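Local atomic coordinates of ribonuclease J (Methanolobus psychrophilus R15, PDB entry 5HAB), a protein that probably degrades RNA exonucleolytically from its 5' end, as an archaeal member of the metallo-beta-lactamase/beta-CASP family of zinc-dependent ribonucleases. Residues V264-F267 and R273-S276; Q279-M284 and K337-M342. The protein carries 1 engineered substitution. One frame throughout, in Å; residues are numbered along the deposited sequence.

Overall arrangement
Both contacts pack helix 271-283 against the parallel sheet of the beta-CASP domain: contact 1 near the helix start, against strand 262-266 and F267, contact 2 at its later turns, against strand 338-342. The two strands are neighbours in that sheet, so the contacts form one continuous layer with centres about 10 Å apart. V264 joins them in parallel pairing, its N lying 2.9 Å from P340 O and its O 2.9 Å from M342 N, both probable hydrogen bonds. V264 CG2 also packs 3.6 Å from L339 CD1. Contact 1 meets the bound RNA through F267, whereas the nearest atom of contact 2 is about 7 Å from it.

Contact 1. Residues V264-F267 and R273-S276; sequences VTTF and RVNS. With nucleotides of chain D.
T266 of strand 262-266 meets R273 and V274 of helix 271-283 in a beta-alpha unit of the parallel beta-CASP sheet, beside the bound RNA. T266 divides its two branches between them. T266 OG1 lies 3.6 Å from R273 CG and obliquely to the guanidinium, while T266 CG2 packs 3.9 Å from V274 CG2. A beta-branched threonine suits this place because its methyl serves the helix while its hydroxyl hydrogen-bonds to the carbonyl oxygen of S374. V274 CG2 also lies 3.9 Å from F267 O. R273 leaves the helix with CG opposite the backbone N (chi1 179°), then bends at chi2 and chi3, so that its methylene passes T266 and its charged end turns off to other partners: a salt bridge to E241, a hydrogen bond to H406 and a weak one to S374. F267 presents a ring edge to the RNA, with CD1 3.0 Å from O2' of A2 of chain D and CE1 3.2 Å from it, the oxygen lying in the ring plane; H345 meets the same ring edge-to-face. With NH1 and NH2 held and NE only weakly so, the guanidinium is probably restricted in its rotation, while the weakly positive edge of F267 may mildly favour the ribose oxygen.

Contact 2. Residues Q279-M284 and K337-M342; sequences QFAQEM and KYLPVM
E283 N, in the turn that joins A281 to M284, the two residues that touch L339, has two weak backbone bonds, to Q279 O at 2.9 Å and to F280 O at 3.0 Å. A281, in the last turn of helix 271-283, and M284, three residues on in the loop that follows, both meet strand 338-342 of the parallel beta-CASP sheet. The contact between the segments is wholly apolar and centres on the leucine. L339 holds CG opposite its backbone N (chi1 -172°); its CD2 faces A281, while CD1 turns to the side where the M284 methyl lies. A281 CB comes 3.8 Å from L339 CD2; the small alanine lets the helix backbone come close to the sheet, A281 CA and L339 CA being 6.3 Å apart. M284 works differently. Its CG sits between the backbone N and the carbonyl carbon (chi1 63°), and beyond it the chain runs extended, crossing L339 at about a right angle; this long, unbranched side chain can reach the leucine from a residue whose own backbone stands farther off. M262 of the adjacent strand also touches L339, and L253 of helix 241-253 touches M284. On the helix, F280 leads away from the strand to meet L248, L252 and H245 of helix 241-253. Y338 points away from the helix, in the alternation expected of a strand. The terminal methyl CE of M284 is set against both leucine methyls, 3.6 Å from CD1 of L339 and a tight 3.5 Å from its CD2.

Contact 1. Residues V264-F267 and R273-S276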
loop_
_atom_site.group_PDB
_atom_site.type_symbol
_atom_site.label_atom_id
_atom_site.label_comp_id
_atom_site.label_asym_id
_atom_site.label_seq_id
_atom_site.Cartn_x
_atom_site.Cartn_y
_atom_site.Cartn_z
ATOM N N VAL B 264 -12.919 6.263 -26.354
ATOM C CA VAL B 264 -13.282 6.606 -24.980
ATOM C C VAL B 264 -14.205 5.537 -24.400
ATOM O O VAL B 264 -15.110 5.056 -25.080
ATOM C CB VAL B 264 -13.936 7.993 -24.899
ATOM C CG1 VAL B 264 -14.137 8.403 -23.444
ATOM C CG2 VAL B 264 -13.094 9.020 -25.634
ATOM N N THR B 265 -13.973 5.165 -23.146
ATOM C CA THR B 265 -14.852 4.219 -22.466
ATOM C C THR B 265 -15.252 4.732 -21.082
ATOM O O THR B 265 -14.444 5.328 -20.368
ATOM C CB THR B 265 -14.202 2.831 -22.336
ATOM O OG1 THR B 265 -15.101 1.940 -21.661
ATOM C CG2 THR B 265 -12.887 2.915 -21.565
ATOM N N THR B 266 -16.509 4.504 -20.716
ATOM C CA THR B 266 -17.042 4.988 -19.447
ATOM C C THR B 266 -18.325 4.249 -19.064
ATOM O O THR B 266 -18.783 3.359 -19.786
ATOM C CB THR B 266 -17.330 6.504 -19.505
ATOM O OG1 THR B 266 -17.778 6.964 -18.223
ATOM C CG2 THR B 266 -18.396 6.805 -20.543
ATOM N N PHE B 267 -18.887 4.613 -17.913
ATOM C CA PHE B 267 -20.145 4.038 -17.450
ATOM C C PHE B 267 -21.270 4.428 -18.397
ATOM O O PHE B 267 -21.511 5.614 -18.615
ATOM C CB PHE B 267 -20.481 4.521 -16.035
ATOM C CG PHE B 267 -19.368 4.342 -15.042
ATOM C CD1 PHE B 267 -19.123 3.106 -14.474
ATOM C CD2 PHE B 267 -18.570 5.412 -14.674
ATOM C CE1 PHE B 267 -18.106 2.937 -13.553
ATOM C CE2 PHE B 267 -17.547 5.250 -13.755
ATOM C CZ PHE B 267 -17.314 4.008 -13.195
ATOM N N ARG B 273 -21.360 12.422 -18.046
ATOM C CA ARG B 273 -20.046 12.135 -18.596
ATOM C C ARG B 273 -20.116 11.902 -20.103
ATOM O O ARG B 273 -19.364 12.510 -20.870
ATOM C CB ARG B 273 -19.440 10.911 -17.910
ATOM C CG ARG B 273 -18.081 10.528 -18.450
ATOM C CD ARG B 273 -17.005 11.376 -17.822
ATOM N NE ARG B 273 -16.609 10.844 -16.523
ATOM C CZ ARG B 273 -17.035 11.333 -15.367
ATOM N NH1 ARG B 273 -17.857 12.369 -15.358
ATOM N NH2 ARG B 273 -16.637 10.798 -14.223
ATOM N N VAL B 274 -21.011 11.005 -20.513
ATOM C CA VAL B 274 -21.208 10.687 -21.924
ATOM C C VAL B 274 -21.565 11.943 -22.716
ATOM O O VAL B 274 -21.049 12.169 -23.815
ATOM C CB VAL B 274 -22.291 9.612 -22.101
ATOM C CG1 VAL B 274 -22.614 9.418 -23.577
ATOM C CG2 VAL B 274 -21.851 8.297 -21.473
ATOM N N ASN B 275 -22.440 12.760 -22.135
ATOM C CA ASN B 275 -22.829 14.039 -22.712
ATOM C C ASN B 275 -21.594 14.887 -22.999
ATOM O O ASN B 275 -21.369 15.322 -24.145
ATOM C CB ASN B 275 -23.781 14.782 -21.766
ATOM C CG ASN B 275 -24.457 15.970 -22.427
ATOM O OD1 ASN B 275 -24.945 15.871 -23.553
ATOM N ND2 ASN B 275 -24.491 17.100 -21.727
ATOM N N SER B 276 -20.800 15.111 -21.952
ATOM C CA SER B 276 -19.549 15.848 -22.085
ATOM C C SER B 276 -18.715 15.293 -23.230
ATOM O O SER B 276 -18.206 16.050 -24.060
ATOM C CB SER B 276 -18.749 15.803 -20.782
ATOM O OG SER B 276 -19.309 16.667 -19.810
ATOM P P A D 2 -21.583 2.207 -7.869
ATOM O OP1 A D 2 -21.955 3.405 -7.071
ATOM O OP2 A D 2 -22.457 1.006 -7.854
ATOM O "O5'" A D 2 -21.388 2.685 -9.378
ATOM C "C5'" A D 2 -22.064 2.030 -10.443
ATOM C "C4'" A D 2 -21.107 1.512 -11.488
ATOM O "O4'" A D 2 -19.882 1.058 -10.855
ATOM C "C3'" A D 2 -21.593 0.309 -12.285
ATOM O "O3'" A D 2 -22.435 0.674 -13.366
ATOM C "C2'" A D 2 -20.297 -0.367 -12.718
ATOM O "O2'" A D 2 -19.759 0.259 -13.872
ATOM C "C1'" A D 2 -19.380 -0.077 -11.528
ATOM N N9 A D 2 -19.306 -1.196 -10.569
ATOM C C8 A D 2 -19.678 -1.179 -9.246
ATOM N N7 A D 2 -19.477 -2.313 -8.621
ATOM C C5 A D 2 -18.920 -3.131 -9.593
ATOM C C6 A D 2 -18.480 -4.466 -9.559
ATOM N N6 A D 2 -18.538 -5.236 -8.467
ATOM N N1 A D 2 -17.976 -4.986 -10.701
ATOM C C2 A D 2 -17.921 -4.208 -11.794
ATOM N N3 A D 2 -18.302 -2.942 -11.948
ATOM C C4 A D 2 -18.794 -2.453 -10.796
#

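Contact 2. Residues Q279-M284 and K337-M342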
loop_
_atom_site.group_PDB
_atom_site.type_symbol
_atom_site.label_atom_id
_atom_site.label_comp_id
_atom_site.label_asym_id
_atom_site.label_seq_id
_atom_site.Cartn_x
_atom_site.Cartn_y
_atom_site.Cartn_z
ATOM N N GLN B 279 -20.126 16.154 -26.732
ATOM C CA GLN B 279 -19.858 17.572 -26.988
ATOM C C GLN B 279 -18.394 17.801 -27.395
ATOM O O GLN B 279 -18.105 18.551 -28.335
ATOM C CB GLN B 279 -20.204 18.428 -25.771
ATOM C CG GLN B 279 -21.692 18.499 -25.470
ATOM C CD GLN B 279 -22.001 19.361 -24.258
ATOM O OE1 GLN B 279 -21.153 19.557 -23.384
ATOM N NE2 GLN B 279 -23.221 19.888 -24.203
ATOM N N PHE B 280 -17.472 17.164 -26.677
ATOM C CA PHE B 280 -16.055 17.274 -27.008
ATOM C C PHE B 280 -15.764 16.719 -28.395
ATOM O O PHE B 280 -14.912 17.245 -29.109
ATOM C CB PHE B 280 -15.201 16.550 -25.970
ATOM C CG PHE B 280 -15.278 17.156 -24.608
ATOM C CD1 PHE B 280 -15.497 18.516 -24.458
ATOM C CD2 PHE B 280 -15.135 16.372 -23.476
ATOM C CE1 PHE B 280 -15.570 19.085 -23.201
ATOM C CE2 PHE B 280 -15.207 16.933 -22.217
ATOM C CZ PHE B 280 -15.427 18.289 -22.079
ATOM N N ALA B 281 -16.474 15.660 -28.772
ATOM C CA ALA B 281 -16.335 15.086 -30.106
ATOM C C ALA B 281 -16.756 16.116 -31.145
ATOM O O ALA B 281 -16.153 16.223 -32.214
ATOM C CB ALA B 281 -17.160 13.819 -30.241
ATOM N N GLN B 282 -17.803 16.870 -30.823
ATOM C CA GLN B 282 -18.260 17.934 -31.709
ATOM C C GLN B 282 -17.293 19.117 -31.720
ATOM O O GLN B 282 -17.306 19.916 -32.653
ATOM C CB GLN B 282 -19.671 18.393 -31.322
ATOM C CG GLN B 282 -20.752 17.330 -31.539
ATOM C CD GLN B 282 -20.871 16.859 -32.988
ATOM O OE1 GLN B 282 -21.737 17.322 -33.729
ATOM N NE2 GLN B 282 -20.013 15.925 -33.389
ATOM N N GLU B 283 -16.474 19.252 -30.682
ATOM C CA GLU B 283 -15.519 20.362 -30.634
ATOM C C GLU B 283 -14.144 19.979 -31.223
ATOM O O GLU B 283 -13.267 20.825 -31.369
ATOM C CB GLU B 283 -15.383 20.863 -29.182
ATOM C CG GLU B 283 -14.559 22.143 -29.008
ATOM C CD GLU B 283 -14.570 22.668 -27.580
ATOM O OE1 GLU B 283 -13.839 23.645 -27.299
ATOM O OE2 GLU B 283 -15.291 22.093 -26.734
ATOM N N MET B 284 -13.954 18.711 -31.574
ATOM C CA MET B 284 -12.682 18.296 -32.170
ATOM C C MET B 284 -12.798 17.680 -33.568
ATOM O O MET B 284 -11.882 16.991 -34.024
ATOM C CB MET B 284 -11.948 17.327 -31.234
ATOM C CG MET B 284 -12.651 16.020 -30.950
ATOM S SD MET B 284 -12.001 15.215 -29.466
ATOM C CE MET B 284 -12.574 13.552 -29.736
ATOM N N LYS B 337 -11.143 10.387 -37.653
ATOM C CA LYS B 337 -12.380 11.071 -38.009
ATOM C C LYS B 337 -13.522 10.681 -37.073
ATOM O O LYS B 337 -14.638 11.183 -37.201
ATOM C CB LYS B 337 -12.764 10.758 -39.458
ATOM C CG LYS B 337 -11.884 11.427 -40.506
ATOM C CD LYS B 337 -12.334 11.061 -41.917
ATOM C CE LYS B 337 -11.331 11.518 -42.968
ATOM N NZ LYS B 337 -10.089 10.690 -42.959
ATOM N N TYR B 338 -13.234 9.799 -36.122
ATOM C CA TYR B 338 -14.270 9.291 -35.230
ATOM C C TYR B 338 -13.868 9.307 -33.760
ATOM O O TYR B 338 -12.687 9.229 -33.417
ATOM C CB TYR B 338 -14.656 7.867 -35.635
ATOM C CG TYR B 338 -15.314 7.799 -36.988
ATOM C CD1 TYR B 338 -16.663 8.084 -37.139
ATOM C CD2 TYR B 338 -14.580 7.470 -38.120
ATOM C CE1 TYR B 338 -17.268 8.033 -38.379
ATOM C CE2 TYR B 338 -15.176 7.413 -39.363
ATOM C CZ TYR B 338 -16.519 7.695 -39.488
ATOM O OH TYR B 338 -17.111 7.643 -40.725
ATOM N N LEU B 339 -14.870 9.426 -32.896
ATOM C CA LEU B 339 -14.675 9.215 -31.472
ATOM C C LEU B 339 -15.613 8.127 -30.972
ATOM O O LEU B 339 -16.718 8.422 -30.515
ATOM C CB LEU B 339 -14.913 10.496 -30.678
ATOM C CG LEU B 339 -14.507 10.292 -29.216
ATOM C CD1 LEU B 339 -13.011 10.011 -29.127
ATOM C CD2 LEU B 339 -14.926 11.455 -28.327
ATOM N N PRO B 340 -15.186 6.862 -31.077
ATOM C CA PRO B 340 -15.970 5.759 -30.513
ATOM C C PRO B 340 -16.122 5.889 -28.998
ATOM O O PRO B 340 -15.122 5.892 -28.266
ATOM C CB PRO B 340 -15.148 4.514 -30.873
ATOM C CG PRO B 340 -14.290 4.933 -32.017
ATOM C CD PRO B 340 -13.986 6.384 -31.782
ATOM N N VAL B 341 -17.366 6.002 -28.543
ATOM C CA VAL B 341 -17.678 6.026 -27.122
ATOM C C VAL B 341 -18.312 4.691 -26.762
ATOM O O VAL B 341 -19.474 4.446 -27.082
ATOM C CB VAL B 341 -18.617 7.186 -26.772
ATOM C CG1 VAL B 341 -18.789 7.299 -25.265
ATOM C CG2 VAL B 341 -18.106 8.480 -27.367
ATOM N N MET B 342 -17.557 3.833 -26.088
ATOM C CA MET B 342 -17.950 2.437 -25.978
ATOM C C MET B 342 -17.888 1.920 -24.542
ATOM O O MET B 342 -17.313 2.559 -23.662
ATOM C CB MET B 342 -17.066 1.587 -26.886
ATOM C CG MET B 342 -15.644 1.428 -26.389
ATOM S SD MET B 342 -14.695 0.361 -27.482
ATOM C CE MET B 342 -14.982 1.192 -29.046
#